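Local atomic coordinates of chitinase (Chromobacterium violaceum, PDB entry 4TXG), a protein that probably hydrolyses the glycosidic bonds of chitin as a family 18 glycoside hydrolase and is likely to bind the polysaccharide as well. Residues Pro171-Ser176 against Glu604-Tyr609; Val461-Arg466 against Thr626-Leu631; Ile178-Leu183 against Asn234-Tyr239; Pro521-Lys526 against Gly534-Ala539; Ile186-Ala191 against Asn208-Met213. One frame throughout, in Å; residues are numbered along the deposited sequence.

Overall arrangement
Following the chain from its N terminus, interaction 1 opens first, in the loop after strand 155-161, and closes only after strand 599-603, so that the first and last of the barrel strands are joined through their loops. Interaction 3 lies inside that long loop and ties the same connection to helix 231-242; interaction 5 is nested within interaction 3 and reaches out from strand 185-193. Interaction 2 opens on strand 457-462 and closes beyond 604-609, on helix 627-636, thereby crossing interaction 1 and linking the barrel to the chain that follows it. Interaction 4, a short loop closed just after helix 522-530, is nested in both interaction 1 and interaction 2.

Interaction 1: Pro171-Ser176 against Glu604-Tyr609; sequences PAYLAS and ELAGDY. With CS (cesium ion), chain N.
Y173 lays its phenol ring against the 3-10 turn 605-607, and the contact joins two loops at the seam of the family 18 TIM barrel, one following strand 155-161 and the other strand 599-603. A606 supplies the closest face contact: its CA sits 3.9 Å from the centroid of the Y173 ring, 20° off the normal, a CH-pi approach displaced toward the rim. The methyl of the same residue comes in at the root of the ring, with A606 CB 3.6 Å from Y173 CG. Farther out, L605 crosses the tyrosine at about a right angle and rests its CB 3.5 Å from Y173 CE1. A chi1 of -170° sets CG of Y173 trans to the backbone N and extends the ring over the turn. F160 of strand 155-161 touches both Y173 and L605, and P179 also packs on the tyrosine. A606 O, on the turn itself, accepts from W523 NE1, while E604 forms a salt bridge with R164, whose backbone is bonded to that of Y173. No direct hydrogen bond joins residues 171-176 to 604-609. A water bridges them instead, accepting from Y173 OH at 2.7 Å and donating to L605 O at 2.8 Å.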
# COMPACT_ATOMS: atom_id res chain seq x y z
N PRO A 171 -8.22 12.08 23.81
CA PRO A 171 -8.21 13.09 22.74
C PRO A 171 -8.98 12.66 21.49
O PRO A 171 -8.75 11.56 20.96
CB PRO A 171 -6.72 13.26 22.43
CG PRO A 171 -6.05 12.99 23.74
CD PRO A 171 -6.87 11.88 24.38
N ALA A 172 -9.89 13.52 21.04
CA ALA A 172 -10.68 13.23 19.85
C ALA A 172 -9.97 13.75 18.62
O ALA A 172 -9.25 14.74 18.68
CB ALA A 172 -12.08 13.85 19.97
N TYR A 173 -10.19 13.07 17.50
CA TYR A 173 -9.80 13.61 16.21
C TYR A 173 -10.97 13.40 15.27
O TYR A 173 -11.26 12.28 14.86
CB TYR A 173 -8.54 12.93 15.68
CG TYR A 173 -7.98 13.62 14.45
CD1 TYR A 173 -8.43 13.30 13.18
CD2 TYR A 173 -7.02 14.62 14.57
CE1 TYR A 173 -7.93 13.93 12.06
CE2 TYR A 173 -6.50 15.26 13.46
CZ TYR A 173 -6.96 14.91 12.20
OH TYR A 173 -6.44 15.55 11.09
N LEU A 174 -11.65 14.50 14.96
CA LEU A 174 -12.90 14.46 14.20
C LEU A 174 -12.68 14.91 12.77
O LEU A 174 -11.62 15.43 12.43
CB LEU A 174 -13.94 15.36 14.88
CG LEU A 174 -14.16 15.06 16.36
CD1 LEU A 174 -15.28 15.94 16.89
CD2 LEU A 174 -14.48 13.57 16.56
N ALA A 175 -13.69 14.70 11.92
CA ALA A 175 -13.54 15.03 10.51
C ALA A 175 -13.31 16.53 10.34
O ALA A 175 -12.70 16.99 9.37
CB ALA A 175 -14.77 14.56 9.72
N SER A 176 -13.78 17.30 11.32
CA SER A 176 -13.58 18.74 11.32
C SER A 176 -12.15 19.16 11.66
O SER A 176 -11.79 20.32 11.48
CB SER A 176 -14.57 19.40 12.29
OG SER A 176 -14.49 18.79 13.57
N GLU A 604 -1.51 7.94 10.68
CA GLU A 604 -2.89 8.37 10.44
C GLU A 604 -2.95 9.86 10.74
O GLU A 604 -2.04 10.41 11.36
CB GLU A 604 -3.86 7.61 11.35
CG GLU A 604 -3.47 7.74 12.83
CD GLU A 604 -4.48 7.17 13.80
OE1 GLU A 604 -4.19 6.10 14.40
OE2 GLU A 604 -5.55 7.79 13.97
N LEU A 605 -4.04 10.51 10.33
CA LEU A 605 -4.16 11.96 10.49
C LEU A 605 -3.96 12.42 11.94
O LEU A 605 -3.29 13.43 12.19
CB LEU A 605 -5.53 12.42 9.98
CG LEU A 605 -5.60 12.51 8.45
CD1 LEU A 605 -7.04 12.40 7.95
CD2 LEU A 605 -4.99 13.83 7.99
N ALA A 606 -4.49 11.66 12.89
CA ALA A 606 -4.44 12.08 14.30
C ALA A 606 -3.03 12.06 14.90
O ALA A 606 -2.81 12.59 15.99
CB ALA A 606 -5.35 11.20 15.13
N GLY A 607 -2.07 11.46 14.20
CA GLY A 607 -0.71 11.41 14.70
C GLY A 607 0.15 12.62 14.36
O GLY A 607 1.23 12.79 14.92
N ASP A 608 -0.31 13.45 13.42
CA ASP A 608 0.47 14.64 13.02
C ASP A 608 0.44 15.66 14.16
O ASP A 608 -0.44 15.60 15.03
CB ASP A 608 -0.10 15.23 11.73
CG ASP A 608 0.88 16.15 11.00
OD1 ASP A 608 1.99 16.39 11.51
OD2 ASP A 608 0.50 16.64 9.92
N TYR A 609 1.38 16.60 14.17
CA TYR A 609 1.62 17.40 15.36
C TYR A 609 1.80 18.89 15.11
O TYR A 609 2.10 19.31 14.00
CB TYR A 609 2.86 16.86 16.09
CG TYR A 609 4.15 16.92 15.30
CD1 TYR A 609 4.94 18.08 15.30
CD2 TYR A 609 4.60 15.82 14.57
CE1 TYR A 609 6.12 18.14 14.59
CE2 TYR A 609 5.80 15.87 13.87
CZ TYR A 609 6.55 17.04 13.88
OH TYR A 609 7.73 17.11 13.18
CS CS N . -9.68 22.27 9.93
O HOH W 1 -3.83 16.08 11.34
O HOH W 2 -12.47 23.16 11.05
O HOH W 3 -11.37 23.11 7.64

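Interaction 2: Val461-Arg466 against Thr626-Leu631; sequences VPYYTR and TTLTSL. With CS (cesium ion), chain M.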
# COMPACT_ATOMS: atom_id res chain seq x y z
N VAL A 461 3.85 6.75 4.52
CA VAL A 461 4.73 7.10 5.63
C VAL A 461 3.92 7.06 6.92
O VAL A 461 2.69 7.27 6.90
CB VAL A 461 5.35 8.51 5.46
CG1 VAL A 461 6.20 8.58 4.20
CG2 VAL A 461 4.26 9.58 5.45
N PRO A 462 4.59 6.79 8.05
CA PRO A 462 3.88 6.71 9.33
C PRO A 462 3.88 8.02 10.10
O PRO A 462 4.89 8.72 10.10
CB PRO A 462 4.68 5.66 10.10
CG PRO A 462 6.10 5.93 9.64
CD PRO A 462 5.98 6.32 8.18
N TYR A 463 2.76 8.35 10.74
CA TYR A 463 2.73 9.48 11.67
C TYR A 463 2.71 8.95 13.11
O TYR A 463 2.14 9.56 14.02
CB TYR A 463 1.51 10.38 11.42
CG TYR A 463 1.59 11.29 10.21
CD1 TYR A 463 2.68 11.27 9.33
CD2 TYR A 463 0.56 12.20 9.95
CE1 TYR A 463 2.72 12.13 8.22
CE2 TYR A 463 0.60 13.06 8.86
CZ TYR A 463 1.67 13.02 8.00
OH TYR A 463 1.69 13.88 6.92
N TYR A 464 3.33 7.79 13.31
CA TYR A 464 3.34 7.13 14.60
C TYR A 464 4.68 6.43 14.77
O TYR A 464 5.43 6.28 13.81
CB TYR A 464 2.19 6.12 14.72
CG TYR A 464 2.34 5.00 13.71
CD1 TYR A 464 1.81 5.14 12.43
CD2 TYR A 464 3.05 3.84 14.01
CE1 TYR A 464 1.96 4.14 11.49
CE2 TYR A 464 3.21 2.84 13.06
CZ TYR A 464 2.67 3.00 11.80
OH TYR A 464 2.82 2.02 10.85
N THR A 465 4.96 5.98 15.98
CA THR A 465 6.19 5.27 16.28
C THR A 465 5.97 3.78 16.50
O THR A 465 4.84 3.33 16.75
CB THR A 465 6.86 5.81 17.56
OG1 THR A 465 6.03 5.47 18.68
CG2 THR A 465 7.01 7.32 17.49
N ARG A 466 7.05 3.01 16.39
CA ARG A 466 7.14 1.68 16.97
C ARG A 466 8.40 1.69 17.81
O ARG A 466 9.31 2.48 17.56
CB ARG A 466 7.22 0.57 15.91
CG ARG A 466 6.05 0.49 14.94
CD ARG A 466 4.74 0.12 15.61
NE ARG A 466 3.81 -0.39 14.61
CZ ARG A 466 2.52 -0.61 14.83
NH1 ARG A 466 2.00 -0.36 16.03
NH2 ARG A 466 1.75 -1.08 13.86
N THR A 626 -0.73 19.74 12.30
CA THR A 626 -0.60 19.47 10.87
C THR A 626 0.79 19.75 10.30
O THR A 626 0.92 20.01 9.11
CB THR A 626 -1.61 20.31 10.05
OG1 THR A 626 -1.34 21.71 10.25
CG2 THR A 626 -3.05 20.00 10.46
N THR A 627 1.83 19.69 11.13
CA THR A 627 3.18 20.03 10.66
C THR A 627 3.65 19.17 9.47
O THR A 627 4.13 19.70 8.46
CB THR A 627 4.20 19.91 11.80
OG1 THR A 627 3.93 20.94 12.76
CG2 THR A 627 5.63 20.08 11.28
N LEU A 628 3.52 17.86 9.57
CA LEU A 628 4.04 16.99 8.51
C LEU A 628 3.21 17.08 7.22
O LEU A 628 3.76 17.15 6.12
CB LEU A 628 4.13 15.54 8.99
CG LEU A 628 5.01 15.32 10.21
CD1 LEU A 628 5.10 13.83 10.53
CD2 LEU A 628 6.41 15.92 10.03
N THR A 629 1.89 17.10 7.36
CA THR A 629 1.04 17.26 6.19
C THR A 629 1.25 18.64 5.55
O THR A 629 1.22 18.77 4.33
CB THR A 629 -0.44 17.06 6.57
OG1 THR A 629 -0.61 15.69 6.98
CG2 THR A 629 -1.35 17.33 5.39
N SER A 630 1.49 19.66 6.38
CA SER A 630 1.75 20.99 5.85
C SER A 630 3.05 21.04 5.07
O SER A 630 3.16 21.72 4.04
CB SER A 630 1.77 22.03 6.98
OG SER A 630 0.48 22.19 7.54
N LEU A 631 4.05 20.31 5.56
CA LEU A 631 5.33 20.23 4.86
C LEU A 631 5.15 19.53 3.52
O LEU A 631 5.67 19.99 2.51
CB LEU A 631 6.37 19.49 5.71
CG LEU A 631 7.73 19.21 5.05
CD1 LEU A 631 8.41 20.49 4.61
CD2 LEU A 631 8.62 18.43 6.03
CS CS M . -0.07 1.13 10.35
O HOH W 4 -2.04 0.80 7.71
O HOH W 5 -1.64 -0.01 12.62
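L628 and T629, on the first turn of helix 627-636, share the phenol of Y463 between them. The approach to this pair starts at T626, which occupies the N-cap position without a side-chain capping bond; its carbonyl O takes both the backbone N and the hydroxyl of S630, the latter from S630 OG at 2.7 Å. T627 turns its hydroxyl to Y609 O and D610. L628 then slides past the tyrosine in the opposite direction. Its CB lies 3.7 Å from Y463 CZ, and its CD1 makes an off-centre CH-pi contact 4.1 Å from the Y463 ring centroid, 30° from the normal. At T629 the contact turns polar: Y463 OH and T629 OG1 are hydrogen-bonded at 2.9 Å, with the threonine oxygen in the plane of the ring at its edge. The T629 hydroxyl points to the phenol because chi1 of -65° keeps OG1 beside the backbone N. The D608 carboxylate accepts from the backbone N atoms of L628 and T629, fixing this end of the helix. The contact thus seats helix 627-636 at the end of barrel strand 457-462, with T629 touching F602 of strand 599-603 and L628 and L631 touching helix 582-594.

Interaction 3: Ile178-Leu183 against Asn234-Tyr239; sequences IPWSKL and NLLTQY. With CS (cesium ion), chain E; CS (cesium ion), chain N.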
# COMPACT_ATOMS: atom_id res chain seq x y z
N ILE A 178 -9.48 17.61 10.29
CA ILE A 178 -8.70 17.28 9.10
C ILE A 178 -8.23 18.55 8.39
O ILE A 178 -9.00 19.51 8.28
CB ILE A 178 -9.54 16.42 8.13
CG1 ILE A 178 -9.84 15.04 8.74
CG2 ILE A 178 -8.85 16.26 6.78
CD1 ILE A 178 -10.80 14.20 7.90
N PRO A 179 -6.97 18.58 7.93
CA PRO A 179 -6.49 19.70 7.12
C PRO A 179 -6.98 19.61 5.67
O PRO A 179 -6.21 19.30 4.75
CB PRO A 179 -4.96 19.56 7.19
CG PRO A 179 -4.75 18.09 7.36
CD PRO A 179 -5.88 17.63 8.25
N TRP A 180 -8.26 19.87 5.47
CA TRP A 180 -8.89 19.73 4.17
C TRP A 180 -8.21 20.52 3.05
O TRP A 180 -8.19 20.07 1.90
CB TRP A 180 -10.36 20.17 4.26
CG TRP A 180 -11.22 19.18 4.99
CD1 TRP A 180 -11.45 19.12 6.34
CD2 TRP A 180 -11.98 18.12 4.40
NE1 TRP A 180 -12.31 18.09 6.62
CE2 TRP A 180 -12.65 17.45 5.46
CE3 TRP A 180 -12.17 17.67 3.10
CZ2 TRP A 180 -13.48 16.35 5.24
CZ3 TRP A 180 -13.01 16.58 2.88
CH2 TRP A 180 -13.65 15.93 3.95
N SER A 181 -7.63 21.67 3.38
CA SER A 181 -7.03 22.53 2.36
C SER A 181 -5.64 22.06 1.94
O SER A 181 -5.01 22.68 1.08
CB SER A 181 -6.95 23.98 2.84
OG SER A 181 -5.99 24.11 3.88
N LYS A 182 -5.15 20.98 2.55
CA LYS A 182 -3.79 20.52 2.30
C LYS A 182 -3.72 19.06 1.86
O LYS A 182 -2.63 18.51 1.74
CB LYS A 182 -2.93 20.73 3.55
CG LYS A 182 -2.98 22.16 4.09
CD LYS A 182 -2.01 22.37 5.24
CE LYS A 182 -2.13 23.76 5.83
NZ LYS A 182 -2.03 24.83 4.79
N LEU A 183 -4.87 18.45 1.61
CA LEU A 183 -4.96 17.05 1.19
C LEU A 183 -5.58 16.89 -0.20
O LEU A 183 -6.20 17.81 -0.73
CB LEU A 183 -5.80 16.24 2.19
CG LEU A 183 -5.41 16.14 3.66
CD1 LEU A 183 -6.42 15.31 4.40
CD2 LEU A 183 -4.04 15.52 3.79
N ASN A 234 -21.53 12.42 8.16
CA ASN A 234 -22.22 13.70 8.01
C ASN A 234 -21.20 14.84 7.84
O ASN A 234 -21.32 15.67 6.93
CB ASN A 234 -23.13 13.94 9.23
CG ASN A 234 -24.01 15.17 9.08
OD1 ASN A 234 -23.52 16.30 8.99
ND2 ASN A 234 -25.32 14.96 9.08
N LEU A 235 -20.19 14.87 8.70
CA LEU A 235 -19.15 15.89 8.61
C LEU A 235 -18.34 15.76 7.31
O LEU A 235 -18.03 16.76 6.67
CB LEU A 235 -18.23 15.84 9.83
CG LEU A 235 -18.92 16.30 11.13
CD1 LEU A 235 -17.98 16.22 12.34
CD2 LEU A 235 -19.45 17.72 10.96
N LEU A 236 -18.02 14.53 6.90
CA LEU A 236 -17.28 14.36 5.64
C LEU A 236 -18.06 14.96 4.47
O LEU A 236 -17.51 15.69 3.64
CB LEU A 236 -16.99 12.87 5.36
CG LEU A 236 -15.99 12.19 6.29
CD1 LEU A 236 -15.89 10.71 5.92
CD2 LEU A 236 -14.62 12.85 6.20
N THR A 237 -19.36 14.69 4.42
CA THR A 237 -20.20 15.21 3.34
C THR A 237 -20.22 16.73 3.34
O THR A 237 -20.11 17.38 2.29
CB THR A 237 -21.63 14.66 3.45
OG1 THR A 237 -21.58 13.24 3.32
CG2 THR A 237 -22.51 15.24 2.34
N GLN A 238 -20.34 17.31 4.54
CA GLN A 238 -20.35 18.76 4.67
C GLN A 238 -19.05 19.44 4.22
O GLN A 238 -19.07 20.44 3.51
CB GLN A 238 -20.61 19.14 6.12
CG GLN A 238 -22.04 18.99 6.55
CD GLN A 238 -22.24 19.59 7.91
OE1 GLN A 238 -22.41 20.79 8.05
NE2 GLN A 238 -22.16 18.75 8.95
N TYR A 239 -17.92 18.91 4.67
CA TYR A 239 -16.65 19.56 4.37
C TYR A 239 -16.29 19.41 2.90
O TYR A 239 -15.64 20.29 2.34
CB TYR A 239 -15.54 19.02 5.27
CG TYR A 239 -15.51 19.73 6.61
CD1 TYR A 239 -16.33 19.31 7.64
CD2 TYR A 239 -14.70 20.84 6.81
CE1 TYR A 239 -16.33 19.98 8.86
CE2 TYR A 239 -14.70 21.51 8.02
CZ TYR A 239 -15.51 21.08 9.04
OH TYR A 239 -15.51 21.75 10.25
CS CS E . -24.17 22.49 9.71
CS CS N . -9.68 22.27 9.93
O HOH W 2 -12.47 23.16 11.05
O HOH W 3 -11.37 23.11 7.64
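W180 and Y239 have similar torsions: chi1 (-73° and -84°) puts each CG on the side of the backbone N, and chi2 near 90° in both turns each ring crosswise to its CA-CB bond. With their planes 13° apart, the five-membered ring of W180 and the ring of Y239 form an offset stack whose centroids are separated by 4.7 Å. The displacement is large enough that the methylene of Y239, rather than its ring, lies over the benzo half of the indole: Y239 CB is 3.5 Å from the centroid of the W180 six-membered ring, in a CH-pi contact over the face. That fit is tight, for Y239 CB comes within 3.3 Å of W180 CE2. The opposite face of the indole carries CG2 of I178, so the ring is held between its own loop and the helix. L236 meets the rim instead; its CD2 lies 3.8 Å from W180 CZ2, close to the indole plane, and 4.4 Å from I178 CD1.

The polar ends look outside the pair. W180 NE1 donates to A175 O, which fixes the rotation of the indole, and Y239 OH bonds to G220 O. A cesium ion is bound by I178 O at 3.3 Å, together with S176 O and two waters. One of those waters makes a weak bond to Y239 OH. I186 of strand 185-193 touches W180 and I178, and Y188 touches L236. The contact therefore packs helix 231-242 of the outer layer against the connection between strands 155-161 and 185-193, the helix-on-barrel layering of a TIM-barrel fold.

Interaction 4: Pro521-Lys526 against Gly534-Ala539; sequences PMWHAK and GSYLAA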
# COMPACT_ATOMS: atom_id res chain seq x y z
N PRO A 521 1.67 8.56 18.98
CA PRO A 521 1.54 9.59 17.95
C PRO A 521 2.82 10.41 17.88
O PRO A 521 3.52 10.48 18.90
CB PRO A 521 0.36 10.43 18.44
CG PRO A 521 0.41 10.30 19.94
CD PRO A 521 0.86 8.86 20.18
N MET A 522 3.13 11.01 16.74
CA MET A 522 4.39 11.75 16.66
C MET A 522 4.43 12.98 17.58
O MET A 522 5.51 13.41 17.98
CB MET A 522 4.70 12.14 15.20
CG MET A 522 5.54 11.07 14.46
SD MET A 522 7.02 10.58 15.38
CE MET A 522 7.84 12.16 15.56
N TRP A 523 3.27 13.54 17.94
CA TRP A 523 3.32 14.64 18.91
C TRP A 523 3.87 14.16 20.25
O TRP A 523 4.59 14.89 20.93
CB TRP A 523 1.95 15.32 19.14
CG TRP A 523 0.69 14.49 18.97
CD1 TRP A 523 0.03 14.25 17.79
CD2 TRP A 523 -0.12 13.90 20.00
NE1 TRP A 523 -1.11 13.52 18.03
CE2 TRP A 523 -1.23 13.29 19.37
CE3 TRP A 523 -0.01 13.81 21.40
CZ2 TRP A 523 -2.21 12.59 20.09
CZ3 TRP A 523 -0.99 13.13 22.11
CH2 TRP A 523 -2.07 12.53 21.45
N HIS A 524 3.54 12.93 20.63
CA HIS A 524 4.05 12.44 21.90
C HIS A 524 5.56 12.19 21.80
O HIS A 524 6.30 12.52 22.72
CB HIS A 524 3.32 11.17 22.36
CG HIS A 524 3.78 10.69 23.71
ND1 HIS A 524 3.72 11.47 24.83
CD2 HIS A 524 4.34 9.51 24.09
CE1 HIS A 524 4.21 10.80 25.86
NE2 HIS A 524 4.60 9.61 25.43
N ALA A 525 6.02 11.65 20.67
CA ALA A 525 7.45 11.47 20.45
C ALA A 525 8.20 12.81 20.47
O ALA A 525 9.33 12.88 20.93
CB ALA A 525 7.69 10.74 19.13
N LYS A 526 7.56 13.86 19.96
CA LYS A 526 8.17 15.18 19.98
C LYS A 526 8.26 15.72 21.41
O LYS A 526 9.24 16.39 21.77
CB LYS A 526 7.40 16.15 19.07
CG LYS A 526 7.70 15.92 17.58
CD LYS A 526 9.10 16.43 17.26
CE LYS A 526 9.77 15.70 16.10
NZ LYS A 526 11.21 16.15 15.96
N GLY A 534 3.73 14.99 28.68
CA GLY A 534 2.44 15.13 28.02
C GLY A 534 1.28 15.22 29.00
O GLY A 534 1.04 14.30 29.78
N SER A 535 0.56 16.33 28.97
CA SER A 535 -0.53 16.57 29.92
C SER A 535 -1.75 15.68 29.65
O SER A 535 -2.66 15.59 30.48
CB SER A 535 -0.96 18.04 29.88
OG SER A 535 -1.50 18.37 28.61
N TYR A 536 -1.76 15.05 28.48
CA TYR A 536 -2.85 14.19 28.03
C TYR A 536 -2.77 12.74 28.55
O TYR A 536 -3.64 11.94 28.25
CB TYR A 536 -2.85 14.16 26.49
CG TYR A 536 -1.45 14.07 25.93
CD1 TYR A 536 -0.74 12.88 25.99
CD2 TYR A 536 -0.81 15.19 25.41
CE1 TYR A 536 0.57 12.79 25.52
CE2 TYR A 536 0.50 15.11 24.93
CZ TYR A 536 1.18 13.91 24.99
OH TYR A 536 2.47 13.83 24.52
N LEU A 537 -1.72 12.40 29.30
CA LEU A 537 -1.53 11.01 29.70
C LEU A 537 -2.73 10.46 30.46
O LEU A 537 -3.20 9.35 30.18
CB LEU A 537 -0.27 10.84 30.55
CG LEU A 537 1.09 10.95 29.85
CD1 LEU A 537 2.20 10.59 30.83
CD2 LEU A 537 1.17 10.08 28.57
N ALA A 538 -3.23 11.23 31.42
CA ALA A 538 -4.35 10.79 32.24
C ALA A 538 -5.59 10.54 31.38
O ALA A 538 -6.36 9.61 31.64
CB ALA A 538 -4.65 11.82 33.33
N ALA A 539 -5.76 11.35 30.33
CA ALA A 539 -6.90 11.19 29.43
C ALA A 539 -6.86 9.87 28.67
O ALA A 539 -7.89 9.41 28.17
CB ALA A 539 -6.98 12.37 28.46
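Y536 sits at the centre of an aromatic cluster with W523 and H524, joining helix 522-530 to the type I beta turn G534-L537 that follows it in the family 18 part of the chain. The tight part is on the phenol. W523 meets it edge-to-face, planes at 84°, and W523 CZ3 points over the middle of the ring, 3.7 Å from Y536 CZ. The other face of the phenol receives the CA of G534 from its own turn, so the ring is held between helix and backbone. G534 has a positive phi of 99°, a backbone shape that glycine takes readily. L537 makes a thinner contact, its CD2 4.1 Å from H524 CE1. Solvent lies on the side of S535 and A538, both exposed, where S535 OG is hydrogen-bonded to E621. Partners outside the pair set the two helix rings: W523 meets the ring of F623 on strand 621-624, and H524 NE2 bonds to I501 O. An extended chi1 (-177°) carries the imidazole of H524 out so that its ND1 edge meets the phenol. N527 ND2 also bonds to the tyrosine hydroxyl, and in the ring plane of the imidazole H524 ND1 and Y536 OH are hydrogen-bonded at 2.7 Å, with an angle of 163°.

Interaction 5: Ile186-Ala191 against Asn208-Met213; sequences INYAFA and NPATDM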
# COMPACT_ATOMS: atom_id res chain seq x y z
N ILE A 186 -8.95 11.46 1.30
CA ILE A 186 -9.10 10.97 2.67
C ILE A 186 -9.68 9.56 2.64
O ILE A 186 -10.72 9.33 2.02
CB ILE A 186 -10.03 11.86 3.49
CG1 ILE A 186 -9.49 13.29 3.56
CG2 ILE A 186 -10.26 11.25 4.89
CD1 ILE A 186 -10.57 14.31 3.95
N ASN A 187 -9.00 8.65 3.31
CA ASN A 187 -9.47 7.27 3.45
C ASN A 187 -10.07 7.06 4.83
O ASN A 187 -9.39 7.28 5.83
CB ASN A 187 -8.33 6.28 3.25
CG ASN A 187 -7.84 6.20 1.81
OD1 ASN A 187 -8.51 6.64 0.88
ND2 ASN A 187 -6.66 5.61 1.63
N TYR A 188 -11.32 6.62 4.88
CA TYR A 188 -11.97 6.35 6.16
C TYR A 188 -11.72 4.92 6.60
O TYR A 188 -12.07 3.97 5.88
CB TYR A 188 -13.47 6.61 6.04
CG TYR A 188 -14.26 6.39 7.31
CD1 TYR A 188 -14.69 5.11 7.68
CD2 TYR A 188 -14.59 7.46 8.13
CE1 TYR A 188 -15.44 4.91 8.84
CE2 TYR A 188 -15.32 7.27 9.29
CZ TYR A 188 -15.74 6.00 9.64
OH TYR A 188 -16.48 5.83 10.78
N ALA A 189 -11.16 4.76 7.80
CA ALA A 189 -10.80 3.45 8.34
C ALA A 189 -11.63 3.11 9.58
O ALA A 189 -11.62 3.89 10.53
CB ALA A 189 -9.30 3.43 8.70
N PHE A 190 -12.33 1.97 9.63
CA PHE A 190 -12.44 0.95 8.58
C PHE A 190 -13.87 0.47 8.41
O PHE A 190 -14.61 0.35 9.39
CB PHE A 190 -11.61 -0.30 8.92
CG PHE A 190 -10.14 -0.15 8.70
CD1 PHE A 190 -9.63 -0.06 7.41
CD2 PHE A 190 -9.27 -0.17 9.77
CE1 PHE A 190 -8.27 0.05 7.22
CE2 PHE A 190 -7.91 -0.06 9.58
CZ PHE A 190 -7.41 0.05 8.30
N ALA A 191 -14.23 0.12 7.17
CA ALA A 191 -15.35 -0.78 6.95
C ALA A 191 -14.83 -2.22 7.02
O ALA A 191 -13.62 -2.46 6.99
CB ALA A 191 -16.03 -0.51 5.61
N ASN A 208 -23.30 4.20 16.56
CA ASN A 208 -22.10 3.94 15.76
C ASN A 208 -21.49 5.27 15.28
O ASN A 208 -22.21 6.22 14.97
CB ASN A 208 -22.41 3.00 14.59
CG ASN A 208 -22.98 3.73 13.39
OD1 ASN A 208 -22.23 4.26 12.56
ND2 ASN A 208 -24.30 3.74 13.27
N PRO A 209 -20.15 5.35 15.25
CA PRO A 209 -19.48 6.62 14.97
C PRO A 209 -19.61 7.07 13.51
O PRO A 209 -19.54 8.27 13.26
CB PRO A 209 -18.01 6.34 15.33
CG PRO A 209 -17.87 4.83 15.23
CD PRO A 209 -19.21 4.29 15.67
N ALA A 210 -19.80 6.15 12.57
CA ALA A 210 -19.91 6.52 11.17
C ALA A 210 -21.17 7.34 10.88
O ALA A 210 -21.11 8.34 10.16
CB ALA A 210 -19.89 5.28 10.27
N THR A 211 -22.30 6.90 11.43
CA THR A 211 -23.59 7.49 11.03
C THR A 211 -24.54 7.84 12.16
O THR A 211 -25.62 8.39 11.90
CB THR A 211 -24.37 6.53 10.08
OG1 THR A 211 -24.77 5.36 10.80
CG2 THR A 211 -23.52 6.13 8.88
N ASP A 212 -24.18 7.54 13.41
CA ASP A 212 -25.11 7.80 14.51
C ASP A 212 -24.42 8.35 15.75
O ASP A 212 -24.56 7.81 16.85
CB ASP A 212 -25.89 6.52 14.88
CG ASP A 212 -27.09 6.81 15.76
OD1 ASP A 212 -27.63 7.94 15.66
OD2 ASP A 212 -27.50 5.94 16.57
N MET A 213 -23.69 9.43 15.57
CA MET A 213 -22.96 10.03 16.67
C MET A 213 -22.93 11.53 16.44
O MET A 213 -22.96 11.99 15.30
CB MET A 213 -21.54 9.44 16.76
CG MET A 213 -20.70 10.01 17.89
SD MET A 213 -19.16 9.07 18.10
CE MET A 213 -19.76 7.53 18.81
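Y188 and A210 meet although the backbones of 186-191 and 208-213 stay apart: their CA atoms, the nearest pair, are 9.4 Å from each other, and no hydrogen bond joins the two segments. Residues 186-191 run as an extended strand, with a cis peptide before F190, whereas 208-213 is an irregular loop that makes one tight turn, D212 N bonding to N208 O at 2.8 Å. One side chain spans the distance. With CG anti to N (chi1 -179°), the tyrosine carries its phenol outward until Y188 OH stands 3.5 Å from A210 CB. P209 adds a marginal touch, its carbonyl C 4.3 Å from Y188 OH. Strand 185-193 belongs to the parallel barrel of the TIM fold, between strands 155-161 and 247-253, and the tyrosine leaves it for the layer of helix 231-242, where F233 meets its ring edge-to-face. The loop is stiffened by an Asx motif: N208 OD1 accepts from T211 N at 2.9 Å, the donor lying 35° above the carbonyl plane. The amide closes a second bond in its own plane, from N208 ND2 to T211 OG1 at 3.0 Å. F233 further packs on A210 and T211, and H232 on P209.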